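Local coordinates for dephospho-CoA kinase (Mycobacterium paratuberculosis, PDB 6N39), which probably phosphorylates the 3'-hydroxyl of dephospho-CoA with ATP, the last step of coenzyme A biosynthesis, and carries a UPF0157 (GrpB) domain involved in proper folding, at residues A[199-204]-A[332-337]; A[132-137]-A[177-182]. All blocks are in the same frame, centred on the assembly; numbering follows the deposited sequence.

Interaction 1. Residues A[199-204]-A[332-337]; sequences NERIVP and SADPGR
Asp-334 OD1 is gripped twice, by a side chain from across the contact and by a backbone amide of its own loop. NE of Arg-201 meets the syn lone pair of Asp-334 OD1 over 2.9 Å, whereas the amide N of Gly-336 comes to this OD1 from above the carboxylate plane, also at 2.9 Å. Asp-334 OD2 accepts from Arg-201 NH2 at 2.9 Å, so the arginine holds the carboxylate side-on, one nitrogen to each oxygen. The fit is twisted rather than flat, guanidinium and carboxylate planes standing 38° apart. Arg-201 spans the gap because its chain runs extended from CG to NE. The salt bridge ties helix 187-210, which follows the last strand of the kinase sheet, to the loop between strands 328-331 and 339-345 in the GrpB-family part. Three turns set the shape of this loop: the Gly-336 bond makes an Asx turn, the amide N of Asp-334 bonds Ser-332 OG in an ST turn, and a type I turn runs from Asp-334 to Arg-337. CA of Gly-336 lies over one guanidinium face, 3.6 Å from Arg-201 NE. Three residues on, at a kink of the helix, the ring of Pro-204 crosses that of Pro-335 at about a right angle, with their CG atoms 3.7 Å apart.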
ATOM      1  N   ASN A 199      -3.025   1.416 -18.496  1.00 33.54           N
ATOM      2  CA  ASN A 199      -3.858   2.531 -18.939  1.00 29.74           C
ATOM      3  C   ASN A 199      -4.886   2.923 -17.884  1.00 41.08           C
ATOM      4  O   ASN A 199      -5.209   4.104 -17.738  1.00 32.58           O
ATOM      5  CB  ASN A 199      -4.610   2.179 -20.222  1.00 34.90           C
ATOM      6  CG  ASN A 199      -3.713   2.116 -21.462  1.00 38.19           C
ATOM      7  OD1 ASN A 199      -2.502   2.288 -21.390  1.00 32.22           O
ATOM      8  ND2 ASN A 199      -4.327   1.849 -22.609  1.00 31.47           N
ATOM      9  N   GLU A 200      -5.470   1.948 -17.195  1.00 34.60           N
ATOM     10  CA  GLU A 200      -6.609   2.251 -16.337  1.00 36.81           C
ATOM     11  C   GLU A 200      -6.210   2.607 -14.909  1.00 31.45           C
ATOM     12  O   GLU A 200      -7.007   3.227 -14.197  1.00 38.31           O
ATOM     13  CB  GLU A 200      -7.577   1.062 -16.311  1.00 36.85           C
ATOM     14  CG  GLU A 200      -8.357   0.923 -17.613  1.00 38.82           C
ATOM     15  CD  GLU A 200      -9.061  -0.431 -17.738  1.00 50.71           C
ATOM     16  OE1 GLU A 200      -9.254  -1.108 -16.704  1.00 46.37           O
ATOM     17  OE2 GLU A 200      -9.407  -0.816 -18.877  1.00 51.19           O
ATOM     18  N   ARG A 201      -5.003   2.253 -14.483  1.00 31.84           N
ATOM     19  CA  ARG A 201      -4.637   2.450 -13.089  1.00 36.13           C
ATOM     20  C   ARG A 201      -3.268   3.112 -12.934  1.00 33.19           C
ATOM     21  O   ARG A 201      -3.134   4.105 -12.213  1.00 36.27           O
ATOM     22  CB  ARG A 201      -4.675   1.111 -12.343  1.00 37.52           C
ATOM     23  CG  ARG A 201      -4.881   1.307 -10.861  1.00 42.00           C
ATOM     24  CD  ARG A 201      -5.252   0.045 -10.148  1.00 37.14           C
ATOM     25  NE  ARG A 201      -5.039   0.219  -8.722  1.00 34.71           N
ATOM     26  CZ  ARG A 201      -5.286  -0.718  -7.822  1.00 42.94           C
ATOM     27  NH1 ARG A 201      -5.773  -1.897  -8.211  1.00 40.88           N
ATOM     28  NH2 ARG A 201      -5.070  -0.466  -6.540  1.00 43.03           N
ATOM     29  N   ILE A 202      -2.251   2.606 -13.622  1.00 32.62           N
ATOM     30  CA  ILE A 202      -0.901   3.106 -13.384  1.00 29.82           C
ATOM     31  C   ILE A 202      -0.711   4.491 -13.987  1.00 37.85           C
ATOM     32  O   ILE A 202      -0.177   5.392 -13.328  1.00 40.76           O
ATOM     33  CB  ILE A 202       0.144   2.104 -13.899  1.00 33.41           C
ATOM     34  CG1 ILE A 202       0.084   0.830 -13.049  1.00 39.14           C
ATOM     35  CG2 ILE A 202       1.552   2.701 -13.793  1.00 31.42           C
ATOM     36  CD1 ILE A 202       0.877  -0.326 -13.605  1.00 40.43           C
ATOM     37  N   VAL A 203      -1.142   4.693 -15.244  1.00 31.76           N
ATOM     38  CA  VAL A 203      -0.995   6.012 -15.864  1.00 30.13           C
ATOM     39  C   VAL A 203      -1.687   7.101 -15.044  1.00 38.64           C
ATOM     40  O   VAL A 203      -1.033   8.106 -14.712  1.00 34.24           O
ATOM     41  CB  VAL A 203      -1.472   5.971 -17.327  1.00 34.36           C
ATOM     42  CG1 VAL A 203      -1.753   7.374 -17.830  1.00 36.46           C
ATOM     43  CG2 VAL A 203      -0.425   5.275 -18.235  1.00 33.97           C
ATOM     44  N   PRO A 204      -2.975   6.987 -14.697  1.00 36.32           N
ATOM     45  CA  PRO A 204      -3.585   8.053 -13.885  1.00 39.47           C
ATOM     46  C   PRO A 204      -3.001   8.153 -12.478  1.00 37.04           C
ATOM     47  O   PRO A 204      -2.905   9.265 -11.959  1.00 36.13           O
ATOM     48  CB  PRO A 204      -5.081   7.686 -13.873  1.00 33.49           C
ATOM     49  CG  PRO A 204      -5.129   6.219 -14.194  1.00 34.61           C
ATOM     50  CD  PRO A 204      -3.961   5.958 -15.095  1.00 33.83           C
ATOM     51  N   SER A 332      -5.545   9.193  -1.549  1.00 28.31           N
ATOM     52  CA  SER A 332      -4.779   8.409  -2.514  1.00 29.26           C
ATOM     53  C   SER A 332      -4.917   9.001  -3.907  1.00 28.87           C
ATOM     54  O   SER A 332      -5.984   9.480  -4.287  1.00 30.52           O
ATOM     55  CB  SER A 332      -5.240   6.954  -2.528  1.00 29.39           C
ATOM     56  OG  SER A 332      -4.549   6.239  -3.535  1.00 33.06           O
ATOM     57  N   ALA A 333      -3.827   8.962  -4.670  1.00 32.88           N
ATOM     58  CA  ALA A 333      -3.839   9.293  -6.088  1.00 34.83           C
ATOM     59  C   ALA A 333      -4.188   8.094  -6.968  1.00 33.34           C
ATOM     60  O   ALA A 333      -4.247   8.243  -8.191  1.00 35.30           O
ATOM     61  CB  ALA A 333      -2.468   9.853  -6.506  1.00 30.57           C
ATOM     62  N   ASP A 334      -4.406   6.916  -6.376  1.00 32.74           N
ATOM     63  CA  ASP A 334      -4.633   5.689  -7.137  1.00 34.75           C
ATOM     64  C   ASP A 334      -6.129   5.526  -7.399  1.00 33.39           C
ATOM     65  O   ASP A 334      -6.882   5.253  -6.449  1.00 34.19           O
ATOM     66  CB  ASP A 334      -4.084   4.497  -6.356  1.00 34.33           C
ATOM     67  CG  ASP A 334      -4.224   3.161  -7.096  1.00 37.59           C
ATOM     68  OD1 ASP A 334      -4.809   3.109  -8.191  1.00 35.06           O
ATOM     69  OD2 ASP A 334      -3.714   2.150  -6.570  1.00 37.94           O
ATOM     70  N   PRO A 335      -6.611   5.670  -8.643  1.00 32.34           N
ATOM     71  CA  PRO A 335      -8.059   5.528  -8.874  1.00 36.44           C
ATOM     72  C   PRO A 335      -8.586   4.129  -8.601  1.00 39.26           C
ATOM     73  O   PRO A 335      -9.802   3.966  -8.472  1.00 40.50           O
ATOM     74  CB  PRO A 335      -8.233   5.908 -10.353  1.00 35.96           C
ATOM     75  CG  PRO A 335      -6.891   5.624 -10.976  1.00 35.79           C
ATOM     76  CD  PRO A 335      -5.871   5.935  -9.899  1.00 29.40           C
ATOM     77  N   GLY A 336      -7.723   3.121  -8.495  1.00 36.86           N
ATOM     78  CA  GLY A 336      -8.183   1.801  -8.111  1.00 33.94           C
ATOM     79  C   GLY A 336      -8.475   1.614  -6.631  1.00 39.98           C
ATOM     80  O   GLY A 336      -9.022   0.577  -6.260  1.00 39.97           O
ATOM     81  N   ARG A 337      -8.125   2.565  -5.765  1.00 32.21           N
ATOM     82  CA  ARG A 337      -8.363   2.418  -4.326  1.00 29.40           C
ATOM     83  C   ARG A 337      -8.473   3.790  -3.667  1.00 31.97           C
ATOM     84  O   ARG A 337      -7.585   4.218  -2.909  1.00 34.92           O
ATOM     85  CB  ARG A 337      -7.246   1.588  -3.685  1.00 31.21           C
ATOM     86  CG  ARG A 337      -7.417   1.300  -2.165  1.00 35.97           C
ATOM     87  CD  ARG A 337      -8.775   0.671  -1.819  1.00 37.40           C
ATOM     88  NE  ARG A 337      -9.837   1.684  -1.718  1.00 34.31           N
ATOM     89  CZ  ARG A 337     -11.130   1.409  -1.847  1.00 37.82           C
ATOM     90  NH1 ARG A 337     -11.527   0.152  -2.079  1.00 35.09           N
ATOM     91  NH2 ARG A 337     -12.026   2.383  -1.773  1.00 33.44           N
TER

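Interaction 2. Residues A[132-137]-A[177-182]; sequences FPLVVI and ADIWLD
Strands 135-137 and 179-182 run parallel, their directions 21° apart and their axes 5.0 Å from each other at closest approach. They form one edge of the five-stranded parallel sheet of a P-loop kinase fold, strand order 2-3-1-4-5, in which 179-182 is the outermost strand and three helices lie on the connection between the pair. The ladder has the parallel pattern: Ile-137 straddles Trp-180, its N donating to Ile-179 O at 2.9 Å and its O accepting from Leu-181 N, while Val-135 O accepts from Ile-179 N. The same Val-135 O also takes a weak bond from Asp-178 N.

Where the ladder begins, a side chain replaces the backbone. Asp-178 OD2 accepts from Val-135 N at 2.8 Å, met on the anti side of the carboxylate, and the bond is bent, 139° at the hydrogen. CG of Asp-178 stands beside its own backbone N (chi1 -62°), with OD2 at Val-135 N; the other oxygen, OD1, forms a salt bridge with Arg-238. CB of Asp-178 is touched by the CD1 branch of Leu-134 at 3.5 Å.

On one face of the sheet, Ile-179 CD1 reaches both Val-136 CG2 and Leu-134 CD2, each at 4.0 Å, and Leu-181 adds a looser touch on Val-136; Val-197 and Arg-201 of helix 187-210 cover Ile-179. The other face carries Ile-137, whose side chain touches Thr-15 of strand 10-16, just before the P-loop, consistent with a place beside the predicted ATP site. The CG1 branch of Ile-137 packs on Ala-177 CB, and the CG2 methyl of Ile-137 meets the edge of the Trp-180 ring, 3.8 Å from CZ3.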
ATOM      1  N   PHE A 132       6.069  -0.214  -0.686  1.00 35.64           N
ATOM      2  CA  PHE A 132       5.696   0.313  -2.000  1.00 29.81           C
ATOM      3  C   PHE A 132       4.319   0.964  -1.992  1.00 32.35           C
ATOM      4  O   PHE A 132       3.423   0.539  -1.260  1.00 33.77           O
ATOM      5  CB  PHE A 132       5.704  -0.790  -3.067  1.00 32.16           C
ATOM      6  CG  PHE A 132       7.062  -1.390  -3.297  1.00 37.03           C
ATOM      7  CD1 PHE A 132       7.919  -0.854  -4.247  1.00 39.19           C
ATOM      8  CD2 PHE A 132       7.486  -2.459  -2.551  1.00 36.63           C
ATOM      9  CE1 PHE A 132       9.170  -1.385  -4.445  1.00 40.90           C
ATOM     10  CE2 PHE A 132       8.745  -3.003  -2.742  1.00 41.87           C
ATOM     11  CZ  PHE A 132       9.581  -2.462  -3.694  1.00 42.14           C
ATOM     12  N   PRO A 133       4.122   2.001  -2.815  1.00 34.70           N
ATOM     13  CA  PRO A 133       2.772   2.568  -2.994  1.00 32.70           C
ATOM     14  C   PRO A 133       1.810   1.637  -3.728  1.00 34.30           C
ATOM     15  O   PRO A 133       0.594   1.873  -3.693  1.00 29.01           O
ATOM     16  CB  PRO A 133       3.020   3.851  -3.812  1.00 36.28           C
ATOM     17  CG  PRO A 133       4.420   3.765  -4.320  1.00 41.69           C
ATOM     18  CD  PRO A 133       5.187   2.781  -3.468  1.00 30.86           C
ATOM     19  N   LEU A 134       2.312   0.589  -4.375  1.00 30.63           N
ATOM     20  CA  LEU A 134       1.493  -0.317  -5.165  1.00 31.15           C
ATOM     21  C   LEU A 134       2.299  -1.587  -5.418  1.00 31.96           C
ATOM     22  O   LEU A 134       3.474  -1.509  -5.764  1.00 34.31           O
ATOM     23  CB  LEU A 134       1.105   0.328  -6.492  1.00 31.46           C
ATOM     24  CG  LEU A 134       0.087  -0.375  -7.375  1.00 36.21           C
ATOM     25  CD1 LEU A 134      -1.308  -0.190  -6.803  1.00 29.84           C
ATOM     26  CD2 LEU A 134       0.177   0.203  -8.782  1.00 38.01           C
ATOM     27  N   VAL A 135       1.661  -2.742  -5.261  1.00 29.17           N
ATOM     28  CA  VAL A 135       2.308  -4.030  -5.465  1.00 32.34           C
ATOM     29  C   VAL A 135       1.478  -4.842  -6.457  1.00 32.83           C
ATOM     30  O   VAL A 135       0.258  -4.988  -6.286  1.00 34.15           O
ATOM     31  CB  VAL A 135       2.486  -4.793  -4.132  1.00 34.03           C
ATOM     32  CG1 VAL A 135       3.072  -6.183  -4.366  1.00 31.94           C
ATOM     33  CG2 VAL A 135       3.412  -4.011  -3.164  1.00 32.02           C
ATOM     34  N   VAL A 136       2.143  -5.356  -7.495  1.00 30.88           N
ATOM     35  CA  VAL A 136       1.539  -6.231  -8.499  1.00 34.87           C
ATOM     36  C   VAL A 136       2.107  -7.632  -8.319  1.00 36.69           C
ATOM     37  O   VAL A 136       3.330  -7.816  -8.269  1.00 38.33           O
ATOM     38  CB  VAL A 136       1.813  -5.733  -9.929  1.00 39.48           C
ATOM     39  CG1 VAL A 136       1.105  -6.633 -10.953  1.00 34.86           C
ATOM     40  CG2 VAL A 136       1.349  -4.327 -10.075  1.00 36.02           C
ATOM     41  N   ILE A 137       1.235  -8.622  -8.218  1.00 34.77           N
ATOM     42  CA  ILE A 137       1.692 -10.000  -8.100  1.00 38.12           C
ATOM     43  C   ILE A 137       1.012 -10.816  -9.183  1.00 40.01           C
ATOM     44  O   ILE A 137      -0.212 -10.740  -9.343  1.00 39.49           O
ATOM     45  CB  ILE A 137       1.418 -10.576  -6.702  1.00 37.69           C
ATOM     46  CG1 ILE A 137       2.003  -9.627  -5.647  1.00 39.02           C
ATOM     47  CG2 ILE A 137       2.022 -11.963  -6.587  1.00 40.79           C
ATOM     48  CD1 ILE A 137       2.036 -10.168  -4.250  1.00 33.97           C
ATOM     49  N   ALA A 177      -1.151  -8.157  -2.319  1.00 33.97           N
ATOM     50  CA  ALA A 177      -1.207  -7.684  -3.701  1.00 38.85           C
ATOM     51  C   ALA A 177      -2.255  -6.582  -3.855  1.00 40.94           C
ATOM     52  O   ALA A 177      -3.445  -6.807  -3.603  1.00 39.67           O
ATOM     53  CB  ALA A 177      -1.534  -8.830  -4.656  1.00 31.73           C
ATOM     54  N   ASP A 178      -1.823  -5.402  -4.307  1.00 32.74           N
ATOM     55  CA  ASP A 178      -2.804  -4.408  -4.743  1.00 34.42           C
ATOM     56  C   ASP A 178      -3.427  -4.816  -6.061  1.00 41.16           C
ATOM     57  O   ASP A 178      -4.620  -4.578  -6.295  1.00 36.15           O
ATOM     58  CB  ASP A 178      -2.156  -3.039  -4.879  1.00 27.98           C
ATOM     59  CG  ASP A 178      -1.606  -2.545  -3.565  1.00 35.02           C
ATOM     60  OD1 ASP A 178      -2.413  -2.137  -2.710  1.00 37.72           O
ATOM     61  OD2 ASP A 178      -0.377  -2.636  -3.362  1.00 36.88           O
ATOM     62  N   ILE A 179      -2.629  -5.426  -6.936  1.00 37.70           N
ATOM     63  CA  ILE A 179      -3.108  -5.913  -8.224  1.00 34.49           C
ATOM     64  C   ILE A 179      -2.723  -7.383  -8.330  1.00 38.03           C
ATOM     65  O   ILE A 179      -1.544  -7.734  -8.200  1.00 38.00           O
ATOM     66  CB  ILE A 179      -2.538  -5.101  -9.395  1.00 38.01           C
ATOM     67  CG1 ILE A 179      -3.006  -3.634  -9.292  1.00 38.97           C
ATOM     68  CG2 ILE A 179      -2.967  -5.710 -10.708  1.00 35.33           C
ATOM     69  CD1 ILE A 179      -2.241  -2.675 -10.176  1.00 41.78           C
ATOM     70  N   TRP A 180      -3.721  -8.229  -8.525  1.00 35.67           N
ATOM     71  CA  TRP A 180      -3.621  -9.685  -8.481  1.00 37.46           C
ATOM     72  C   TRP A 180      -3.895 -10.149  -9.904  1.00 45.51           C
ATOM     73  O   TRP A 180      -5.043 -10.135 -10.351  1.00 43.22           O
ATOM     74  CB  TRP A 180      -4.644 -10.222  -7.485  1.00 41.50           C
ATOM     75  CG  TRP A 180      -4.667 -11.687  -7.232  1.00 46.26           C
ATOM     76  CD1 TRP A 180      -5.739 -12.520  -7.364  1.00 51.52           C
ATOM     77  CD2 TRP A 180      -3.588 -12.494  -6.751  1.00 49.11           C
ATOM     78  NE1 TRP A 180      -5.389 -13.802  -7.013  1.00 57.47           N
ATOM     79  CE2 TRP A 180      -4.073 -13.812  -6.633  1.00 49.55           C
ATOM     80  CE3 TRP A 180      -2.256 -12.234  -6.420  1.00 47.18           C
ATOM     81  CZ2 TRP A 180      -3.273 -14.862  -6.206  1.00 52.20           C
ATOM     82  CZ3 TRP A 180      -1.468 -13.275  -5.992  1.00 45.56           C
ATOM     83  CH2 TRP A 180      -1.977 -14.574  -5.887  1.00 49.43           C
ATOM     84  N   LEU A 181      -2.851 -10.563 -10.618  1.00 43.54           N
ATOM     85  CA  LEU A 181      -2.897 -10.645 -12.072  1.00 39.22           C
ATOM     86  C   LEU A 181      -2.716 -12.092 -12.525  1.00 43.84           C
ATOM     87  O   LEU A 181      -1.669 -12.701 -12.279  1.00 44.78           O
ATOM     88  CB  LEU A 181      -1.829  -9.715 -12.648  1.00 41.97           C
ATOM     89  CG  LEU A 181      -2.022  -9.136 -14.026  1.00 45.31           C
ATOM     90  CD1 LEU A 181      -1.121  -7.932 -14.207  1.00 46.44           C
ATOM     91  CD2 LEU A 181      -1.686 -10.224 -15.021  1.00 46.62           C
ATOM     92  N   ASP A 182      -3.733 -12.631 -13.199  1.00 46.00           N
ATOM     93  CA  ASP A 182      -3.786 -14.042 -13.558  1.00 50.85           C
ATOM     94  C   ASP A 182      -3.078 -14.256 -14.892  1.00 49.61           C
ATOM     95  O   ASP A 182      -3.477 -13.684 -15.911  1.00 49.78           O
ATOM     96  CB  ASP A 182      -5.241 -14.514 -13.621  1.00 48.45           C
ATOM     97  CG  ASP A 182      -5.375 -16.025 -13.861  1.00 65.07           C
ATOM     98  OD1 ASP A 182      -4.372 -16.712 -14.145  1.00 68.37           O
ATOM     99  OD2 ASP A 182      -6.509 -16.534 -13.765  1.00 71.25           O
TER

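Interaction 2 belongs to the buried core of the kinase sheet, whereas interaction 1 is partly buried and bridges that part of the chain to a GrpB-family loop. Backbone ladder bonds and branched apolar side chains dominate interaction 2; a charged pair, turn-forming bonds and proline packing make up interaction 1. Their centres lie 12 Å apart, and strand 179-182 leads directly in the chain to helix 187-210, which carries residues 199-204. Leu-134 and Arg-201 join them physically: Leu-134 CD1 lies 3.4 Å from Asp-334 OD2, and Arg-201 NH1 packs on Ile-179 and makes a weak bond to Asp-178 O.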